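Hypothetical protein, similar to alpha-acetolactate decarboxylase (Staphylococcus aureus subsp. aureus, PDB 1XV2) is of unknown function but resembles alpha-acetolactate decarboxylase, and so probably converts alpha-acetolactate to acetoin with release of carbon dioxide at a bound zinc ion. Local coordinates at residues 30-35 against 77-82; 25-30 against 71-76. All blocks are in the same frame, centred on the assembly; numbering follows the deposited sequence.

How the interactions relate
Interactions 1 and 2 hold the same short helix, 28-32, from its two ends. In interaction 1 the helix and the turn after it (30-35) lie on strand 77-80 of the mixed sheet, a buried contact centred on aliphatic side chains and a glycine, with His-34 and Asn-81 at its rim. Interaction 2, partly buried, pairs the chain leading into the helix (25-30) with 71-76 by backbone hydrogen bonds, with a small apolar patch on one face and polar side chains at its margin. The two share Glu-30 and meet through Leu-31, whose CD2 packs on Ala-26 CB (3.7 Å) and, less closely, on Val-74. Strands 73-74 and 77-80 are consecutive, joined through Pro-75 and Tyr-76.

Interaction 1: 30-35 against 77-82; sequences ELLEHG and ASITNF
A helix-on-sheet contact brings helix 28-32 and the chain that follows it onto strand 77-80 of the mixed sheet, with Leu-31 packed against Ile-79. Leu-31 points CD1 at Ala-77 CB at 3.6 Å, and the same methyl touches Ile-79 CG2, the two side chains crossing at a slant. Alanine suits its place, for its single methyl lets the leucine come close to the strand. Ile-79 holds CG1 anti to its backbone N (chi1 -157°) and extends beyond it, which carries CD1 against the backbone of the turn, to Gly-35 C at 3.4 Å. Its other branch, CG2, lies against His-34 CB at 3.8 Å. Gly-35 fits because a beta carbon here would run into Ile-79 CG1 and Thr-80 N; its CA instead approaches Thr-80 O at 3.4 Å and lies beside Asn-81 OD1. The turn is secured from within: His-34 ND1 donates to Glu-30 O at 3.3 Å, with the oxygen near the ring plane, while Glu-33 N reaches that oxygen from the opposite face of its carbonyl plane. Around this contact, Tyr-9 of strand 7-11 stacks on the His-34 ring, and Phe-51 of strand 48-52 touches Leu-31, Leu-32 and Ile-79. Strand 77-80 itself runs between 37-42 and 7-11, so the helix packs over the interior of the sheet.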
loop_
_atom_site.group_PDB
_atom_site.type_symbol
_atom_site.label_atom_id
_atom_site.label_comp_id
_atom_site.label_asym_id
_atom_site.label_seq_id
_atom_site.Cartn_x
_atom_site.Cartn_y
_atom_site.Cartn_z
ATOM N N GLU A 30 18.836 -6.363 -7.555
ATOM C CA GLU A 30 17.575 -6.985 -7.168
ATOM C C GLU A 30 16.393 -6.138 -7.645
ATOM O O GLU A 30 15.364 -6.668 -8.067
ATOM C CB GLU A 30 17.517 -7.166 -5.647
ATOM C CG GLU A 30 18.708 -7.936 -5.086
ATOM C CD GLU A 30 18.625 -8.153 -3.586
ATOM O OE1 GLU A 30 18.289 -7.197 -2.854
ATOM O OE2 GLU A 30 18.911 -9.283 -3.140
ATOM N N LEU A 31 16.545 -4.819 -7.581
ATOM C CA LEU A 31 15.490 -3.914 -8.023
ATOM C C LEU A 31 15.292 -4.010 -9.537
ATOM O O LEU A 31 14.163 -4.042 -10.025
ATOM C CB LEU A 31 15.832 -2.474 -7.630
ATOM C CG LEU A 31 15.096 -1.923 -6.406
ATOM C CD1 LEU A 31 13.626 -1.721 -6.747
ATOM C CD2 LEU A 31 15.247 -2.870 -5.230
ATOM N N LEU A 32 16.398 -4.060 -10.273
ATOM C CA LEU A 32 16.344 -4.148 -11.722
ATOM C C LEU A 32 15.608 -5.395 -12.194
ATOM O O LEU A 32 15.132 -5.450 -13.327
ATOM C CB LEU A 32 17.758 -4.112 -12.303
ATOM C CG LEU A 32 18.386 -2.718 -12.353
ATOM C CD1 LEU A 32 19.805 -2.800 -12.887
ATOM C CD2 LEU A 32 17.535 -1.820 -13.245
ATOM N N GLU A 33 15.515 -6.396 -11.326
ATOM C CA GLU A 33 14.810 -7.621 -11.676
ATOM C C GLU A 33 13.321 -7.325 -11.828
ATOM O O GLU A 33 12.606 -8.042 -12.533
ATOM C CB GLU A 33 15.010 -8.694 -10.597
ATOM C CG GLU A 33 16.394 -9.335 -10.572
ATOM C CD GLU A 33 16.750 -10.027 -11.883
ATOM O OE1 GLU A 33 17.124 -9.327 -12.852
ATOM O OE2 GLU A 33 16.647 -11.274 -11.949
ATOM N N HIS A 34 12.859 -6.261 -11.173
ATOM C CA HIS A 34 11.451 -5.884 -11.231
ATOM C C HIS A 34 11.129 -4.738 -12.190
ATOM O O HIS A 34 9.962 -4.404 -12.378
ATOM C CB HIS A 34 10.935 -5.510 -9.836
ATOM C CG HIS A 34 10.958 -6.642 -8.855
ATOM N ND1 HIS A 34 12.087 -6.991 -8.144
ATOM C CD2 HIS A 34 9.986 -7.499 -8.462
ATOM C CE1 HIS A 34 11.808 -8.012 -7.355
ATOM N NE2 HIS A 34 10.541 -8.340 -7.528
ATOM N N GLY A 35 12.144 -4.131 -12.796
ATOM C CA GLY A 35 11.862 -3.037 -13.710
ATOM C C GLY A 35 13.042 -2.452 -14.453
ATOM O O GLY A 35 14.177 -2.912 -14.313
ATOM N N ALA A 77 12.884 2.295 -2.908
ATOM C CA ALA A 77 12.917 2.339 -4.364
ATOM C C ALA A 77 11.569 2.006 -4.995
ATOM O O ALA A 77 10.796 1.225 -4.449
ATOM C CB ALA A 77 13.970 1.366 -4.881
ATOM N N SER A 78 11.304 2.611 -6.151
ATOM C CA SER A 78 10.079 2.372 -6.904
ATOM C C SER A 78 10.522 2.080 -8.330
ATOM O O SER A 78 11.307 2.840 -8.902
ATOM C CB SER A 78 9.182 3.612 -6.885
ATOM O OG SER A 78 8.816 3.953 -5.560
ATOM N N ILE A 79 10.031 0.988 -8.909
ATOM C CA ILE A 79 10.434 0.630 -10.266
ATOM C C ILE A 79 9.341 -0.105 -11.039
ATOM O O ILE A 79 8.413 -0.657 -10.455
ATOM C CB ILE A 79 11.705 -0.247 -10.234
ATOM C CG1 ILE A 79 12.441 -0.156 -11.569
ATOM C CG2 ILE A 79 11.330 -1.698 -9.942
ATOM C CD1 ILE A 79 13.820 -0.806 -11.554
ATOM N N THR A 80 9.458 -0.108 -12.362
ATOM C CA THR A 80 8.470 -0.776 -13.194
ATOM C C THR A 80 9.017 -1.135 -14.567
ATOM O O THR A 80 10.010 -0.564 -15.022
ATOM C CB THR A 80 7.232 0.119 -13.407
ATOM O OG1 THR A 80 6.215 -0.621 -14.094
ATOM C CG2 THR A 80 7.602 1.343 -14.243
ATOM N N ASN A 81 8.377 -2.111 -15.203
ATOM C CA ASN A 81 8.733 -2.517 -16.557
ATOM C C ASN A 81 7.854 -1.577 -17.365
ATOM O O ASN A 81 6.699 -1.889 -17.655
ATOM C CB ASN A 81 8.327 -3.966 -16.828
ATOM C CG ASN A 81 9.171 -4.957 -16.063
ATOM O OD1 ASN A 81 10.401 -4.944 -16.155
ATOM N ND2 ASN A 81 8.516 -5.832 -15.303
ATOM N N PHE A 82 8.401 -0.415 -17.700
ATOM C CA PHE A 82 7.655 0.606 -18.421
ATOM C C PHE A 82 7.083 0.195 -19.768
ATOM O O PHE A 82 7.813 -0.110 -20.705
ATOM C CB PHE A 82 8.510 1.860 -18.601
ATOM C CG PHE A 82 7.711 3.082 -18.951
ATOM C CD1 PHE A 82 6.737 3.558 -18.080
ATOM C CD2 PHE A 82 7.915 3.747 -20.158
ATOM C CE1 PHE A 82 5.974 4.680 -18.403
ATOM C CE2 PHE A 82 7.158 4.870 -20.490
ATOM C CZ PHE A 82 6.185 5.336 -19.610
#

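Interaction 2: 25-30 against 71-76; sequences TATINE and DEKVPY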
loop_
_atom_site.group_PDB
_atom_site.type_symbol
_atom_site.label_atom_id
_atom_site.label_comp_id
_atom_site.label_asym_id
_atom_site.label_seq_id
_atom_site.Cartn_x
_atom_site.Cartn_y
_atom_site.Cartn_z
ATOM N N THR A 25 18.509 -1.932 2.274
ATOM C CA THR A 25 17.912 -3.242 2.510
ATOM C C THR A 25 17.668 -4.065 1.255
ATOM O O THR A 25 17.229 -5.213 1.331
ATOM C CB THR A 25 16.588 -3.092 3.261
ATOM O OG1 THR A 25 15.725 -2.215 2.524
ATOM C CG2 THR A 25 16.832 -2.510 4.641
ATOM N N ALA A 26 17.934 -3.469 0.100
ATOM C CA ALA A 26 17.769 -4.153 -1.174
ATOM C C ALA A 26 18.910 -3.724 -2.091
ATOM O O ALA A 26 19.460 -2.630 -1.952
ATOM C CB ALA A 26 16.422 -3.809 -1.798
ATOM N N THR A 27 19.256 -4.593 -3.028
ATOM C CA THR A 27 20.342 -4.335 -3.960
ATOM C C THR A 27 19.839 -3.723 -5.269
ATOM O O THR A 27 18.708 -3.976 -5.682
ATOM C CB THR A 27 21.083 -5.664 -4.245
ATOM O OG1 THR A 27 22.331 -5.674 -3.542
ATOM C CG2 THR A 27 21.309 -5.864 -5.720
ATOM N N ILE A 28 20.677 -2.916 -5.916
ATOM C CA ILE A 28 20.303 -2.307 -7.193
ATOM C C ILE A 28 19.921 -3.408 -8.179
ATOM O O ILE A 28 18.901 -3.319 -8.862
ATOM C CB ILE A 28 21.467 -1.487 -7.797
ATOM C CG1 ILE A 28 21.619 -0.162 -7.050
ATOM C CG2 ILE A 28 21.217 -1.240 -9.285
ATOM C CD1 ILE A 28 20.440 0.788 -7.230
ATOM N N ASN A 29 20.753 -4.446 -8.242
ATOM C CA ASN A 29 20.516 -5.580 -9.130
ATOM C C ASN A 29 19.177 -6.249 -8.834
ATOM O O ASN A 29 18.464 -6.658 -9.752
ATOM C CB ASN A 29 21.643 -6.614 -8.989
ATOM C CG ASN A 29 22.944 -6.164 -9.638
ATOM O OD1 ASN A 29 23.996 -6.764 -9.419
ATOM N ND2 ASN A 29 22.876 -5.115 -10.449
ATOM N N GLU A 30 18.836 -6.363 -7.555
ATOM C CA GLU A 30 17.575 -6.985 -7.168
ATOM C C GLU A 30 16.393 -6.138 -7.645
ATOM O O GLU A 30 15.364 -6.668 -8.067
ATOM C CB GLU A 30 17.517 -7.166 -5.647
ATOM C CG GLU A 30 18.708 -7.936 -5.086
ATOM C CD GLU A 30 18.625 -8.153 -3.586
ATOM O OE1 GLU A 30 18.289 -7.197 -2.854
ATOM O OE2 GLU A 30 18.911 -9.283 -3.140
ATOM N N ASP A 71 25.656 -3.718 -6.964
ATOM C CA ASP A 71 25.662 -4.280 -5.617
ATOM C C ASP A 71 25.334 -3.255 -4.532
ATOM O O ASP A 71 25.231 -3.604 -3.355
ATOM C CB ASP A 71 27.024 -4.910 -5.327
ATOM C CG ASP A 71 28.144 -3.891 -5.310
ATOM O OD1 ASP A 71 28.296 -3.162 -6.312
ATOM O OD2 ASP A 71 28.871 -3.818 -4.295
ATOM N N GLU A 72 25.178 -1.992 -4.917
ATOM C CA GLU A 72 24.852 -0.953 -3.946
ATOM C C GLU A 72 23.486 -1.260 -3.346
ATOM O O GLU A 72 22.623 -1.820 -4.018
ATOM C CB GLU A 72 24.826 0.430 -4.608
ATOM C CG GLU A 72 26.155 0.870 -5.204
ATOM C CD GLU A 72 26.373 0.358 -6.614
ATOM O OE1 GLU A 72 25.610 -0.526 -7.061
ATOM O OE2 GLU A 72 27.317 0.842 -7.277
ATOM N N LYS A 73 23.292 -0.897 -2.084
ATOM C CA LYS A 73 22.020 -1.152 -1.415
ATOM C C LYS A 73 21.123 0.088 -1.388
ATOM O O LYS A 73 21.610 1.216 -1.412
ATOM C CB LYS A 73 22.273 -1.652 0.012
ATOM C CG LYS A 73 22.876 -3.051 0.071
ATOM C CD LYS A 73 23.065 -3.543 1.500
ATOM C CE LYS A 73 24.136 -2.745 2.236
ATOM N NZ LYS A 73 24.408 -3.288 3.605
ATOM N N VAL A 74 19.813 -0.136 -1.345
ATOM C CA VAL A 74 18.838 0.954 -1.311
ATOM C C VAL A 74 17.833 0.747 -0.178
ATOM O O VAL A 74 17.432 -0.377 0.109
ATOM C CB VAL A 74 18.062 1.050 -2.649
ATOM C CG1 VAL A 74 19.036 1.244 -3.797
ATOM C CG2 VAL A 74 17.233 -0.202 -2.867
ATOM N N PRO A 75 17.425 1.836 0.490
ATOM C CA PRO A 75 16.463 1.770 1.594
ATOM C C PRO A 75 15.028 1.991 1.118
ATOM O O PRO A 75 14.074 1.628 1.808
ATOM C CB PRO A 75 16.937 2.885 2.510
ATOM C CG PRO A 75 17.324 3.937 1.523
ATOM C CD PRO A 75 18.081 3.157 0.455
ATOM N N TYR A 76 14.893 2.591 -0.064
ATOM C CA TYR A 76 13.593 2.884 -0.662
ATOM C C TYR A 76 13.709 3.032 -2.175
ATOM O O TYR A 76 14.521 3.808 -2.670
ATOM C CB TYR A 76 13.009 4.171 -0.071
ATOM C CG TYR A 76 11.676 4.568 -0.675
ATOM C CD1 TYR A 76 10.654 3.632 -0.829
ATOM C CD2 TYR A 76 11.434 5.878 -1.081
ATOM C CE1 TYR A 76 9.424 3.989 -1.372
ATOM C CE2 TYR A 76 10.203 6.250 -1.624
ATOM C CZ TYR A 76 9.205 5.299 -1.768
ATOM O OH TYR A 76 7.985 5.650 -2.307
HETATM O O HOH W 1 14.265 -0.366 3.757
#
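A classic beta bulge closes one end of this very short antiparallel ladder: Thr-25 and Ala-26 both face Val-74, and both of their N-H groups go to the one carbonyl oxygen. Thr-25 N reaches Val-74 O at 2.9 Å from well above the carbonyl plane, whereas Ala-26 N comes within that plane at 3.1 Å. The return bond, Val-74 N to Ala-26 O, is short at 2.6 Å. Next along is the non-hydrogen-bonded pair of Thr-27 and Lys-73, and beyond it Ile-28 N, already in the helix, donates to Glu-72 O at 2.9 Å, nearly in line with the C=O bond. On one face of the ladder Ala-26 CB meets Val-74 CG2 at 3.8 Å. Ile-28 sets CG1 beside its backbone N (chi1 -76°), from where CD1 touches Val-74 CG1, the two side chains crossing at about a right angle. Small and branched aliphatic residues suit this buried side, which Leu-31 of the helix also covers. Thr-27 and Lys-73 project to the other face, where the lysine carries its amino group away from the contact. Glu-72 has a second role: its side chain, bent at chi2, turns the carboxylate to Gly-70 N and Lys-69 N. At the opposite end, Thr-25 OG1 pairs with His-11 NE2, and a water links this hydroxyl to Pro-75 O. Thr-27 occupies the N-cap position, yet its side chain makes no capping bond; instead Glu-30 OE1, three residues on, accepts from Thr-27 N at 2.8 Å. This return of the third helical side chain to the N-cap N-H is the reciprocal half of a capping box, here at a strand-to-helix junction.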